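Local coordinates for lipoate-protein ligase, putative (Streptococcus pneumoniae, PDB 1VQZ) that is a putative lipoate-protein ligase, pairing a catalytic module of the lipoyl protein ligase A/B family with a smaller C-terminal module, at residues V55-N60 and I294-A299; G269-F274 and G289-I294; E76-I81 and T243-W248; V260-K265 and I335-V340. One frame throughout, in Å; residues are numbered along the deposited sequence.

Contact 1: V55-N60 and I294-A299. With EDO (1,2-ethanediol), chain S; EDO (1,2-ethanediol), chain D; EDO (1,2-ethanediol), chain J.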
loop_
_atom_site.group_PDB
_atom_site.type_symbol
_atom_site.label_atom_id
_atom_site.label_comp_id
_atom_site.label_asym_id
_atom_site.label_seq_id
_atom_site.Cartn_x
_atom_site.Cartn_y
_atom_site.Cartn_z
ATOM N N VAL A 55 -1.060 6.987 -3.021
ATOM C CA VAL A 55 0.161 6.655 -3.706
ATOM C C VAL A 55 1.017 5.794 -2.834
ATOM O O VAL A 55 0.962 5.889 -1.608
ATOM C CB VAL A 55 0.940 7.895 -4.293
ATOM C CG1 VAL A 55 0.018 8.692 -5.205
ATOM C CG2 VAL A 55 1.540 8.803 -3.201
ATOM N N GLY A 56 1.791 4.928 -3.496
ATOM C CA GLY A 56 2.703 4.035 -2.828
ATOM C C GLY A 56 3.813 4.788 -2.134
ATOM O O GLY A 56 4.175 5.918 -2.483
ATOM N N ARG A 57 4.331 4.155 -1.098
ATOM C CA ARG A 57 5.400 4.689 -0.261
ATOM C C ARG A 57 6.633 5.283 -0.983
ATOM O O ARG A 57 7.297 6.230 -0.465
ATOM C CB ARG A 57 5.811 3.538 0.693
ATOM C CG ARG A 57 6.825 3.841 1.660
ATOM C CD ARG A 57 7.086 2.615 2.509
ATOM N NE ARG A 57 7.557 1.529 1.695
ATOM C CZ ARG A 57 7.443 0.244 1.961
ATOM N NH1 ARG A 57 6.838 -0.204 3.056
ATOM N NH2 ARG A 57 7.941 -0.612 1.097
ATOM N N HIS A 58 6.958 4.756 -2.160
ATOM C CA HIS A 58 8.110 5.227 -2.900
ATOM C C HIS A 58 7.829 5.895 -4.241
ATOM O O HIS A 58 8.765 6.222 -4.950
ATOM C CB HIS A 58 9.109 4.094 -3.061
ATOM C CG HIS A 58 9.583 3.525 -1.762
ATOM N ND1 HIS A 58 10.045 4.317 -0.729
ATOM C CD2 HIS A 58 9.614 2.244 -1.295
ATOM C CE1 HIS A 58 10.379 3.549 0.300
ATOM N NE2 HIS A 58 10.120 2.291 -0.007
ATOM N N GLN A 59 6.549 6.148 -4.555
ATOM C CA GLN A 59 6.185 6.776 -5.813
ATOM C C GLN A 59 6.653 8.251 -5.826
ATOM O O GLN A 59 6.667 8.932 -4.807
ATOM C CB GLN A 59 4.662 6.692 -6.117
ATOM C CG GLN A 59 4.165 5.333 -6.576
ATOM C CD GLN A 59 2.743 5.348 -7.114
ATOM O OE1 GLN A 59 1.764 5.278 -6.354
ATOM N NE2 GLN A 59 2.620 5.425 -8.445
ATOM N N ASN A 60 7.026 8.693 -7.014
ATOM C CA ASN A 60 7.413 10.067 -7.266
ATOM C C ASN A 60 6.136 10.817 -7.633
ATOM O O ASN A 60 5.780 10.961 -8.805
ATOM C CB ASN A 60 8.503 10.121 -8.345
ATOM C CG ASN A 60 9.030 11.532 -8.575
ATOM O OD1 ASN A 60 8.476 12.493 -8.057
ATOM N ND2 ASN A 60 10.050 11.664 -9.382
ATOM N N ILE A 294 7.833 -5.453 0.771
ATOM C CA ILE A 294 7.208 -5.488 2.118
ATOM C C ILE A 294 7.871 -4.503 3.084
ATOM O O ILE A 294 7.221 -3.987 3.982
ATOM C CB ILE A 294 7.261 -6.911 2.729
ATOM C CG1 ILE A 294 6.321 -7.852 1.997
ATOM C CG2 ILE A 294 6.824 -6.895 4.174
ATOM C CD1 ILE A 294 6.697 -9.314 2.215
ATOM N N GLU A 295 9.168 -4.290 2.903
ATOM C CA GLU A 295 10.002 -3.351 3.680
ATOM C C GLU A 295 10.478 -2.211 2.826
ATOM O O GLU A 295 10.670 -2.370 1.636
ATOM C CB GLU A 295 11.242 -4.030 4.280
ATOM C CG GLU A 295 10.890 -5.182 5.136
ATOM C CD GLU A 295 12.017 -5.631 6.046
ATOM O OE1 GLU A 295 12.455 -4.846 6.892
ATOM O OE2 GLU A 295 12.393 -6.796 5.956
ATOM N N ASP A 296 10.644 -1.072 3.495
ATOM C CA ASP A 296 11.112 0.210 2.942
ATOM C C ASP A 296 12.459 0.086 2.190
ATOM O O ASP A 296 13.413 -0.505 2.691
ATOM C CB ASP A 296 11.264 1.200 4.085
ATOM C CG ASP A 296 11.232 2.635 3.635
ATOM O OD1 ASP A 296 12.144 3.062 2.917
ATOM O OD2 ASP A 296 10.293 3.350 4.046
ATOM N N VAL A 297 12.492 0.659 1.000
ATOM C CA VAL A 297 13.664 0.668 0.111
ATOM C C VAL A 297 14.874 1.426 0.710
ATOM O O VAL A 297 15.994 1.286 0.223
ATOM C CB VAL A 297 13.287 1.163 -1.352
ATOM C CG1 VAL A 297 13.255 2.650 -1.444
ATOM C CG2 VAL A 297 14.236 0.620 -2.375
ATOM N N ALA A 298 14.668 2.146 1.812
ATOM C CA ALA A 298 15.773 2.827 2.510
ATOM C C ALA A 298 16.934 1.903 2.832
ATOM O O ALA A 298 18.092 2.329 2.732
ATOM C CB ALA A 298 15.292 3.487 3.797
ATOM N N ALA A 299 16.632 0.655 3.208
ATOM C CA ALA A 299 17.641 -0.372 3.464
ATOM C C ALA A 299 18.546 -0.668 2.270
ATOM O O ALA A 299 19.723 -0.932 2.437
ATOM C CB ALA A 299 16.993 -1.655 3.957
HETATM C C1 EDO S . 11.373 6.712 2.131
HETATM O O1 EDO S . 12.412 5.655 2.218
HETATM C C2 EDO S . 10.001 6.369 1.503
HETATM O O2 EDO S . 8.797 7.039 1.981
HETATM C C1 EDO D . 10.781 7.803 -2.569
HETATM O O1 EDO D . 11.401 6.654 -2.041
HETATM C C2 EDO D . 9.905 8.493 -1.543
HETATM O O2 EDO D . 10.709 8.977 -0.504
HETATM C C1 EDO J . 11.104 14.190 -6.024
HETATM O O1 EDO J . 10.139 14.441 -7.056
HETATM C C2 EDO J . 12.272 13.480 -6.697
HETATM O O2 EDO J . 12.720 14.288 -7.790
#

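Contact 2: G269-F274 and G289-I294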
loop_
_atom_site.group_PDB
_atom_site.type_symbol
_atom_site.label_atom_id
_atom_site.label_comp_id
_atom_site.label_asym_id
_atom_site.label_seq_id
_atom_site.Cartn_x
_atom_site.Cartn_y
_atom_site.Cartn_z
ATOM N N GLY A 269 7.545 -3.467 -11.987
ATOM C CA GLY A 269 7.608 -2.114 -11.472
ATOM C C GLY A 269 8.620 -1.225 -12.145
ATOM O O GLY A 269 9.654 -1.641 -12.630
ATOM N N LYS A 270 8.278 0.039 -12.113
ATOM C CA LYS A 270 9.148 1.126 -12.441
ATOM C C LYS A 270 10.137 1.415 -11.295
ATOM O O LYS A 270 9.743 1.497 -10.119
ATOM C CB LYS A 270 8.189 2.314 -12.671
ATOM C CG LYS A 270 8.746 3.582 -13.034
ATOM C CD LYS A 270 7.748 4.356 -13.892
ATOM C CE LYS A 270 7.108 5.440 -13.165
ATOM N NZ LYS A 270 6.568 6.433 -14.179
ATOM N N VAL A 271 11.415 1.592 -11.647
ATOM C CA VAL A 271 12.476 1.962 -10.694
ATOM C C VAL A 271 13.207 3.213 -11.211
ATOM O O VAL A 271 13.750 3.225 -12.312
ATOM C CB VAL A 271 13.507 0.824 -10.477
ATOM C CG1 VAL A 271 14.603 1.268 -9.511
ATOM C CG2 VAL A 271 12.824 -0.440 -10.001
ATOM N N GLU A 272 13.181 4.265 -10.397
ATOM C CA GLU A 272 13.801 5.554 -10.683
ATOM C C GLU A 272 14.847 5.854 -9.624
ATOM O O GLU A 272 14.549 5.885 -8.440
ATOM C CB GLU A 272 12.767 6.655 -10.689
ATOM C CG GLU A 272 13.298 8.008 -11.247
ATOM C CD GLU A 272 12.239 9.107 -11.281
ATOM O OE1 GLU A 272 11.329 9.106 -10.406
ATOM O OE2 GLU A 272 12.351 9.997 -12.177
ATOM N N VAL A 273 16.069 6.079 -10.067
ATOM C CA VAL A 273 17.199 6.236 -9.172
ATOM C C VAL A 273 17.825 7.616 -9.292
ATOM O O VAL A 273 18.267 8.029 -10.354
ATOM C CB VAL A 273 18.286 5.212 -9.489
ATOM C CG1 VAL A 273 19.491 5.418 -8.530
ATOM C CG2 VAL A 273 17.742 3.811 -9.436
ATOM N N PHE A 274 17.897 8.319 -8.180
ATOM C CA PHE A 274 18.608 9.595 -8.140
ATOM C C PHE A 274 19.898 9.407 -7.296
ATOM O O PHE A 274 19.834 9.228 -6.088
ATOM C CB PHE A 274 17.733 10.701 -7.522
ATOM C CG PHE A 274 16.470 11.003 -8.288
ATOM C CD1 PHE A 274 15.313 10.283 -8.061
ATOM C CD2 PHE A 274 16.421 12.055 -9.188
ATOM C CE1 PHE A 274 14.135 10.599 -8.734
ATOM C CE2 PHE A 274 15.250 12.359 -9.885
ATOM C CZ PHE A 274 14.100 11.618 -9.637
ATOM N N GLY A 289 9.620 4.712 -7.185
ATOM C CA GLY A 289 8.969 3.799 -8.103
ATOM C C GLY A 289 7.656 3.267 -7.591
ATOM O O GLY A 289 7.177 3.643 -6.480
ATOM N N ASP A 290 7.061 2.404 -8.411
ATOM C CA ASP A 290 5.803 1.718 -8.051
ATOM C C ASP A 290 5.991 0.208 -7.870
ATOM O O ASP A 290 4.999 -0.522 -7.816
ATOM C CB ASP A 290 4.688 2.011 -9.059
ATOM C CG ASP A 290 5.053 1.636 -10.515
ATOM O OD1 ASP A 290 6.024 0.934 -10.771
ATOM O OD2 ASP A 290 4.364 2.104 -11.431
ATOM N N PHE A 291 7.242 -0.230 -7.794
ATOM C CA PHE A 291 7.595 -1.579 -7.343
ATOM C C PHE A 291 6.994 -1.822 -5.942
ATOM O O PHE A 291 6.664 -0.902 -5.192
ATOM C CB PHE A 291 9.121 -1.763 -7.266
ATOM C CG PHE A 291 9.827 -0.728 -6.414
ATOM C CD1 PHE A 291 9.986 -0.921 -5.035
ATOM C CD2 PHE A 291 10.309 0.423 -6.980
ATOM C CE1 PHE A 291 10.617 0.021 -4.228
ATOM C CE2 PHE A 291 10.986 1.381 -6.172
ATOM C CZ PHE A 291 11.091 1.188 -4.796
ATOM N N PHE A 292 6.797 -3.080 -5.619
ATOM C CA PHE A 292 6.325 -3.432 -4.307
ATOM C C PHE A 292 7.383 -4.185 -3.555
ATOM O O PHE A 292 7.941 -5.118 -4.069
ATOM C CB PHE A 292 5.088 -4.318 -4.383
ATOM C CG PHE A 292 4.660 -4.778 -3.051
ATOM C CD1 PHE A 292 3.946 -3.911 -2.212
ATOM C CD2 PHE A 292 5.075 -6.012 -2.554
ATOM C CE1 PHE A 292 3.603 -4.297 -0.936
ATOM C CE2 PHE A 292 4.721 -6.409 -1.256
ATOM C CZ PHE A 292 3.998 -5.535 -0.454
ATOM N N GLY A 293 7.592 -3.801 -2.294
ATOM C CA GLY A 293 8.388 -4.545 -1.360
ATOM C C GLY A 293 7.720 -4.406 -0.013
ATOM O O GLY A 293 7.113 -3.356 0.326
ATOM N N ILE A 294 7.833 -5.453 0.771
ATOM C CA ILE A 294 7.208 -5.488 2.118
ATOM C C ILE A 294 7.871 -4.503 3.084
ATOM O O ILE A 294 7.221 -3.987 3.982
ATOM C CB ILE A 294 7.261 -6.911 2.729
ATOM C CG1 ILE A 294 6.321 -7.852 1.997
ATOM C CG2 ILE A 294 6.824 -6.895 4.174
ATOM C CD1 ILE A 294 6.697 -9.314 2.215
#

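Contact 3: E76-I81 and T243-W248. With EDO (1,2-ethanediol), chain G; EDO (1,2-ethanediol), chain H.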
loop_
_atom_site.group_PDB
_atom_site.type_symbol
_atom_site.label_atom_id
_atom_site.label_comp_id
_atom_site.label_asym_id
_atom_site.label_seq_id
_atom_site.Cartn_x
_atom_site.Cartn_y
_atom_site.Cartn_z
ATOM N N GLU A 76 -8.428 14.105 -2.593
ATOM C CA GLU A 76 -7.222 14.079 -1.708
ATOM C C GLU A 76 -6.099 13.262 -2.368
ATOM O O GLU A 76 -6.382 12.311 -3.067
ATOM C CB GLU A 76 -7.540 13.417 -0.363
ATOM C CG GLU A 76 -8.762 13.917 0.426
ATOM C CD GLU A 76 -8.627 15.328 0.896
ATOM O OE1 GLU A 76 -7.512 15.837 0.911
ATOM O OE2 GLU A 76 -9.641 15.955 1.247
ATOM N N VAL A 77 -4.843 13.645 -2.150
ATOM C CA VAL A 77 -3.674 12.860 -2.513
ATOM C C VAL A 77 -2.856 12.586 -1.241
ATOM O O VAL A 77 -2.273 13.528 -0.645
ATOM C CB VAL A 77 -2.824 13.543 -3.641
ATOM C CG1 VAL A 77 -1.570 12.783 -3.950
ATOM C CG2 VAL A 77 -3.651 13.737 -4.892
ATOM N N VAL A 78 -2.767 11.295 -0.865
ATOM C CA VAL A 78 -2.018 10.877 0.330
ATOM C C VAL A 78 -1.131 9.665 0.049
ATOM O O VAL A 78 -1.544 8.732 -0.629
ATOM C CB VAL A 78 -3.003 10.612 1.506
ATOM C CG1 VAL A 78 -2.286 10.217 2.798
ATOM C CG2 VAL A 78 -3.907 11.855 1.756
ATOM N N ARG A 79 0.106 9.715 0.514
ATOM C CA ARG A 79 1.040 8.604 0.383
ATOM C C ARG A 79 0.817 7.649 1.534
ATOM O O ARG A 79 0.814 8.051 2.683
ATOM C CB ARG A 79 2.461 9.137 0.391
ATOM C CG ARG A 79 3.547 8.121 0.195
ATOM C CD ARG A 79 4.872 8.721 0.491
ATOM N NE ARG A 79 5.331 9.803 -0.405
ATOM C CZ ARG A 79 5.781 9.649 -1.652
ATOM N NH1 ARG A 79 5.759 8.468 -2.256
ATOM N NH2 ARG A 79 6.244 10.707 -2.314
ATOM N N ARG A 80 0.630 6.375 1.217
ATOM C CA ARG A 80 0.525 5.338 2.234
ATOM C C ARG A 80 1.865 4.717 2.613
ATOM O O ARG A 80 2.974 5.056 2.061
ATOM C CB ARG A 80 -0.485 4.245 1.779
ATOM C CG ARG A 80 -0.059 3.451 0.555
ATOM C CD ARG A 80 -0.980 2.231 0.257
ATOM N NE ARG A 80 -0.341 1.555 -0.870
ATOM C CZ ARG A 80 -0.486 1.878 -2.164
ATOM N NH1 ARG A 80 -1.341 2.817 -2.526
ATOM N NH2 ARG A 80 0.255 1.251 -3.090
ATOM N N ILE A 81 1.811 3.855 3.631
ATOM C CA ILE A 81 3.068 3.281 4.161
ATOM C C ILE A 81 3.405 1.901 3.634
ATOM O O ILE A 81 4.350 1.308 4.104
ATOM C CB ILE A 81 3.145 3.339 5.714
ATOM C CG1 ILE A 81 2.159 2.363 6.367
ATOM C CG2 ILE A 81 2.900 4.780 6.182
ATOM C CD1 ILE A 81 2.229 2.325 7.879
ATOM N N THR A 243 1.685 16.276 10.986
ATOM C CA THR A 243 3.079 16.227 10.670
ATOM C C THR A 243 3.462 15.227 9.591
ATOM O O THR A 243 4.577 15.283 9.092
ATOM C CB THR A 243 3.932 15.928 11.911
ATOM O OG1 THR A 243 3.693 14.590 12.338
ATOM C CG2 THR A 243 3.642 16.945 13.031
ATOM N N LYS A 244 2.545 14.351 9.193
ATOM C CA LYS A 244 2.827 13.380 8.137
ATOM C C LYS A 244 1.804 13.373 6.984
ATOM O O LYS A 244 1.977 14.086 5.970
ATOM C CB LYS A 244 3.057 11.987 8.777
ATOM C CG LYS A 244 3.605 10.905 7.825
ATOM C CD LYS A 244 4.123 9.697 8.594
ATOM C CE LYS A 244 4.611 8.627 7.672
ATOM N NZ LYS A 244 5.257 7.480 8.341
ATOM N N PHE A 245 0.703 12.647 7.161
ATOM C CA PHE A 245 -0.242 12.379 6.088
ATOM C C PHE A 245 -0.974 13.614 5.538
ATOM O O PHE A 245 -1.493 13.585 4.432
ATOM C CB PHE A 245 -1.201 11.247 6.554
ATOM C CG PHE A 245 -0.467 9.955 6.909
ATOM C CD1 PHE A 245 0.085 9.176 5.912
ATOM C CD2 PHE A 245 -0.245 9.586 8.231
ATOM C CE1 PHE A 245 0.805 8.056 6.232
ATOM C CE2 PHE A 245 0.459 8.476 8.540
ATOM C CZ PHE A 245 0.984 7.691 7.540
ATOM N N GLY A 246 -1.017 14.688 6.331
ATOM C CA GLY A 246 -1.508 16.008 5.901
ATOM C C GLY A 246 -0.493 16.972 5.322
ATOM O O GLY A 246 -0.834 18.122 5.060
ATOM N N THR A 247 0.755 16.538 5.135
ATOM C CA THR A 247 1.809 17.436 4.679
ATOM C C THR A 247 2.278 17.162 3.240
ATOM O O THR A 247 2.365 16.021 2.831
ATOM C CB THR A 247 3.074 17.416 5.585
ATOM O OG1 THR A 247 3.695 16.115 5.559
ATOM C CG2 THR A 247 2.711 17.794 7.002
ATOM N N TRP A 248 2.646 18.240 2.539
ATOM C CA TRP A 248 3.353 18.137 1.268
ATOM C C TRP A 248 4.704 17.349 1.379
ATOM O O TRP A 248 5.054 16.583 0.470
ATOM C CB TRP A 248 3.565 19.534 0.677
ATOM C CG TRP A 248 4.049 19.500 -0.743
ATOM C CD1 TRP A 248 3.289 19.485 -1.914
ATOM C CD2 TRP A 248 5.401 19.453 -1.147
ATOM N NE1 TRP A 248 4.114 19.435 -3.012
ATOM C CE2 TRP A 248 5.417 19.402 -2.573
ATOM C CE3 TRP A 248 6.609 19.449 -0.452
ATOM C CZ2 TRP A 248 6.588 19.352 -3.291
ATOM C CZ3 TRP A 248 7.779 19.391 -1.184
ATOM C CH2 TRP A 248 7.765 19.338 -2.580
HETATM C C1 EDO G . 4.894 20.496 5.259
HETATM O O1 EDO G . 5.146 19.913 3.980
HETATM C C2 EDO G . 3.459 20.924 5.271
HETATM O O2 EDO G . 2.975 20.547 3.981
HETATM C C1 EDO H . 7.712 8.622 11.115
HETATM O O1 EDO H . 6.655 7.811 10.587
HETATM C C2 EDO H . 8.266 9.515 10.017
HETATM O O2 EDO H . 7.644 9.245 8.752
#

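Contact 4: V260-K265 and I335-V340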
loop_
_atom_site.group_PDB
_atom_site.type_symbol
_atom_site.label_atom_id
_atom_site.label_comp_id
_atom_site.label_asym_id
_atom_site.label_seq_id
_atom_site.Cartn_x
_atom_site.Cartn_y
_atom_site.Cartn_z
ATOM N N VAL A 260 23.152 12.198 -10.960
ATOM C CA VAL A 260 22.740 11.151 -11.898
ATOM C C VAL A 260 21.257 10.808 -11.654
ATOM O O VAL A 260 20.840 10.636 -10.486
ATOM C CB VAL A 260 23.525 9.849 -11.721
ATOM C CG1 VAL A 260 22.922 8.737 -12.631
ATOM C CG2 VAL A 260 24.976 10.034 -12.026
ATOM N N ARG A 261 20.495 10.688 -12.742
ATOM C CA ARG A 261 19.161 10.113 -12.696
ATOM C C ARG A 261 19.022 9.034 -13.761
ATOM O O ARG A 261 19.414 9.229 -14.913
ATOM C CB ARG A 261 18.045 11.149 -12.876
ATOM C CG ARG A 261 16.618 10.493 -12.841
ATOM C CD ARG A 261 15.633 11.129 -13.797
ATOM N NE ARG A 261 14.402 10.332 -13.952
ATOM C CZ ARG A 261 14.076 9.579 -15.005
ATOM N NH1 ARG A 261 14.872 9.501 -16.067
ATOM N NH2 ARG A 261 12.926 8.911 -15.004
ATOM N N ARG A 262 18.478 7.890 -13.345
ATOM C CA ARG A 262 18.154 6.811 -14.247
ATOM C C ARG A 262 16.723 6.309 -13.985
ATOM O O ARG A 262 16.212 6.439 -12.872
ATOM C CB ARG A 262 19.179 5.690 -14.061
ATOM C CG ARG A 262 20.590 6.082 -14.552
ATOM C CD ARG A 262 21.611 5.003 -14.139
ATOM N NE ARG A 262 21.357 3.698 -14.748
ATOM C CZ ARG A 262 21.675 3.347 -15.996
ATOM N NH1 ARG A 262 22.249 4.205 -16.839
ATOM N NH2 ARG A 262 21.390 2.120 -16.419
ATOM N N GLY A 263 16.093 5.745 -15.012
ATOM C CA GLY A 263 14.748 5.219 -14.922
ATOM C C GLY A 263 14.536 4.020 -15.830
ATOM O O GLY A 263 14.768 4.076 -17.045
ATOM N N ILE A 264 14.097 2.922 -15.232
ATOM C CA ILE A 264 13.819 1.700 -15.986
ATOM C C ILE A 264 12.487 1.190 -15.521
ATOM O O ILE A 264 12.183 1.198 -14.318
ATOM C CB ILE A 264 14.937 0.596 -15.849
ATOM C CG1 ILE A 264 16.250 1.097 -16.456
ATOM C CG2 ILE A 264 14.556 -0.648 -16.625
ATOM C CD1 ILE A 264 17.486 0.213 -16.199
ATOM N N LYS A 265 11.696 0.763 -16.495
ATOM C CA LYS A 265 10.384 0.134 -16.262
ATOM C C LYS A 265 10.537 -1.356 -16.502
ATOM O O LYS A 265 10.918 -1.791 -17.610
ATOM C CB LYS A 265 9.384 0.747 -17.204
ATOM C CG LYS A 265 7.962 0.374 -17.015
ATOM C CD LYS A 265 7.063 1.228 -17.968
ATOM C CE LYS A 265 7.435 2.766 -17.952
ATOM N NZ LYS A 265 6.342 3.695 -18.423
ATOM N N ILE A 335 18.078 -4.434 -10.678
ATOM C CA ILE A 335 18.257 -3.257 -9.831
ATOM C C ILE A 335 19.619 -2.599 -10.041
ATOM O O ILE A 335 19.683 -1.359 -10.177
ATOM C CB ILE A 335 18.020 -3.574 -8.312
ATOM C CG1 ILE A 335 16.570 -3.964 -8.092
ATOM C CG2 ILE A 335 18.344 -2.377 -7.433
ATOM C CD1 ILE A 335 15.590 -2.895 -8.520
ATOM N N ALA A 336 20.695 -3.401 -10.133
ATOM C CA ALA A 336 22.023 -2.863 -10.463
ATOM C C ALA A 336 21.994 -2.036 -11.741
ATOM O O ALA A 336 22.620 -0.962 -11.831
ATOM C CB ALA A 336 23.039 -3.962 -10.609
ATOM N N GLU A 337 21.277 -2.546 -12.735
ATOM C CA GLU A 337 21.170 -1.873 -14.029
ATOM C C GLU A 337 20.448 -0.517 -13.882
ATOM O O GLU A 337 20.878 0.484 -14.425
ATOM C CB GLU A 337 20.467 -2.777 -15.037
ATOM C CG GLU A 337 20.496 -2.254 -16.446
ATOM C CD GLU A 337 19.825 -3.191 -17.464
ATOM O OE1 GLU A 337 19.293 -4.269 -17.069
ATOM O OE2 GLU A 337 19.835 -2.822 -18.663
ATOM N N ALA A 338 19.388 -0.493 -13.094
ATOM C CA ALA A 338 18.705 0.770 -12.736
ATOM C C ALA A 338 19.675 1.766 -12.038
ATOM O O ALA A 338 19.707 2.960 -12.348
ATOM C CB ALA A 338 17.505 0.477 -11.867
ATOM N N VAL A 339 20.496 1.256 -11.129
ATOM C CA VAL A 339 21.403 2.113 -10.379
ATOM C C VAL A 339 22.505 2.673 -11.264
ATOM O O VAL A 339 22.861 3.846 -11.152
ATOM C CB VAL A 339 21.992 1.348 -9.127
ATOM C CG1 VAL A 339 23.080 2.184 -8.417
ATOM C CG2 VAL A 339 20.883 1.045 -8.120
ATOM N N VAL A 340 23.070 1.838 -12.127
ATOM C CA VAL A 340 24.278 2.234 -12.879
ATOM C C VAL A 340 24.369 1.595 -14.267
ATOM O O VAL A 340 24.090 0.442 -14.433
ATOM C CB VAL A 340 25.573 2.019 -12.032
ATOM C CG1 VAL A 340 25.717 0.570 -11.560
ATOM C CG2 VAL A 340 26.819 2.449 -12.779
#

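Contact 1: V55-N60 and I294-A299
His58 and Asp296, with Val297 beside it, meet where a loop of the catalytic module reaches the C-terminal module. The loop is a type I beta turn from Gly56 to Gln59, pinned by Gln59 OE1 accepting from Gly56 N, so that Arg57 and His58 occupy its two corners and both aim across the interface. His58 can be followed outward atom by atom. Its CB passes close to one ethanediol (chain D), whose O1 accepts a hydrogen bond from ring atom ND1 at 3.0 Å. With CG set opposite the carbonyl carbon (chi1 -59°), the ring turns one face to Val297, and Val297 CG1 sits 3.4 Å from the ring centroid, only 9° off the normal, in a CH-pi contact. Arg57 CG lies over the opposite face, offset toward the rim, so the imidazole is held between two aliphatic groups. At the ring edge, CE1 comes within 3.2 Å of Asp296 OD1, the carboxylate being turned 80° to the ring. CD2, like NE2, lies near Val297 CG1, and NE2 is 3.1 Å from Val297 N. Arg57 runs on past Asp296; its guanidinium lays one face over Asp296 N, and its NH2 is bound by Gly293 O. Asp296 also makes a capping bond ahead of the helix that follows: its OD1 accepts from Ala298 N at 2.9 Å, through the lone pair pointing away from OD2.

Contact 2: G269-F274 and G289-I294
Lys270 and Asp290 meet at the tight end of this contact, where backbone and side chain interlock. Lys270 N donates to Asp290 OD1 at 2.8 Å (156° at the hydrogen), approaching almost in line with the carboxylate C-O bond, and the same oxygen lies 3.2 Å from Lys270 CB. Asp290 can reach back like this because its CG is tucked between its own N and carbonyl carbon (chi1 57°). Lys270 O is crowded in turn: Gly289 CA offers a C-H at 3.2 Å, the edge of the Phe291 ring brings CD2 to 3.4 Å in the ring plane, and Asp290 N adds a weak bond. Gly269 and Gly289 both adopt backbone angles suited to glycine, which allows the chains so close an approach. The contact lies near the end of the antiparallel hairpin of strands 269-278 and 281-289 in the C-terminal module, where the chain goes on as a loop toward helix 298-304. Packing is slacker elsewhere. The Val271 and Phe291 side chains cross at about a right angle, with Val271 CG2 no nearer than 4.0 Å to Phe291 CD2, and Phe291 N is buried without a partner. On the partly exposed side the lysine chain bends off, leaving Lys270 NZ 5.6 Å from Asp290 OD2. That lysine instead makes a cation-pi contact with Phe181, with Glu64 as a long, weak ion-pair partner.

Contact 3: E76-I81 and T243-W248
The carbonyl oxygen of Lys244, a residue whose ammonium end approaches Ile81, is gripped twice by Thr247: OG1 donates to Lys244 O at 2.7 Å, in the carbonyl plane on a lone pair, and Thr247 N reaches Lys244 O at 2.9 Å. Next to it, Phe245 turns its ring edge to segment 76-81. Its CD1 lies 3.5 Å from Arg79 O, in the ring plane, while CZ meets Ile81 CG2 at 3.7 Å, also at the rim. Val78 meets the base of the side chain, its CG1 4.0 Å from Phe245 CB, and both aliphatic side chains cross the phenylalanine at about a right angle. Over one face of the ring, centred, sits CG of Lys244. That lysine stretches out fully extended, CG opposite its backbone N (chi1 -170°), and its NZ pairs with Glu31 and with both hydroxyls of an ethanediol. Asn251 bridges the two segments, accepting from Arg79 N and donating to Phe245 O. A helix end with a wide pi-type turn thus abuts strand 76-79, at one edge of a three-stranded sheet, and Thr247 becomes the N-cap of the short helix 248-251 that follows.

Contact 4: V260-K265 and I335-V340
Arg262 and Ile264, both pointing from strand 260-266 toward helix 332-339, carry this contact, the first by hydrogen bonds and the second by apolar packing. The short strand and helix segments run 8.0 Å apart at their closest, with N-to-C directions 144° from each other. Among the polar interactions, Arg262 NH2 makes a short bond of 2.6 Å to Glu337 O, fairly straight at 153°, while NE donates to Ala338 O at 3.0 Å and more weakly to Glu337 O. Both carbonyl oxygens lie near the guanidinium plane, yet they receive it differently: Arg262 NH2 tilts modestly from the Glu337 carbonyl plane, whereas NE stands well above that of Ala338. A bend at chi3 (63°), with a further twist about the CD-NE bond, sets this edge against the helix. Flat packing accompanies the bonds, for Val340 C lies 3.5 Å above one guanidinium face, toward its rim, and Arg262 CD rests 3.4 Å from Val339 O. The apolar part belongs to Ile264, whose CD1 tips onto the helix backbone at Ala338 N, 3.7 Å away, meets Glu337 CG at 3.9 Å and grazes Ala338 CB. The Ala338 side chain also touches Val271 and Val273 of the neighbouring strand 269-278, in a helix-on-sheet layer of the C-terminal module. Glu337 engages the arginine through its backbone, since Arg262 NH2 remains 5.6 Å from Glu337 OE2. A cationic group bonded to carbonyls of the last helical turn would probably be favoured by the partial negative charge gathered at that helix end.

In the fold
Contacts 3, 1, 2 and 4 trace a path from the catalytic module into the C-terminal one. Contact 3 lies about 14 Å, centre to centre, from contact 1, joined through Val55 of strand 52-55 beside strand 76-79. Contact 1 joins the two family regions and, with centres about 7 Å apart, shares Ile294 with contact 2; His58 O also bonds Gly289 N. Contacts 2 and 4, centres about 10 Å apart, lie within the C-terminal region on neighbouring strands 269-278 and 260-266. Along the chain, contacts 2 and 3 are nested within contact 1, whereas contact 4 alternates with it. Contacts 3 and 4, with centres about 27 Å apart, never touch.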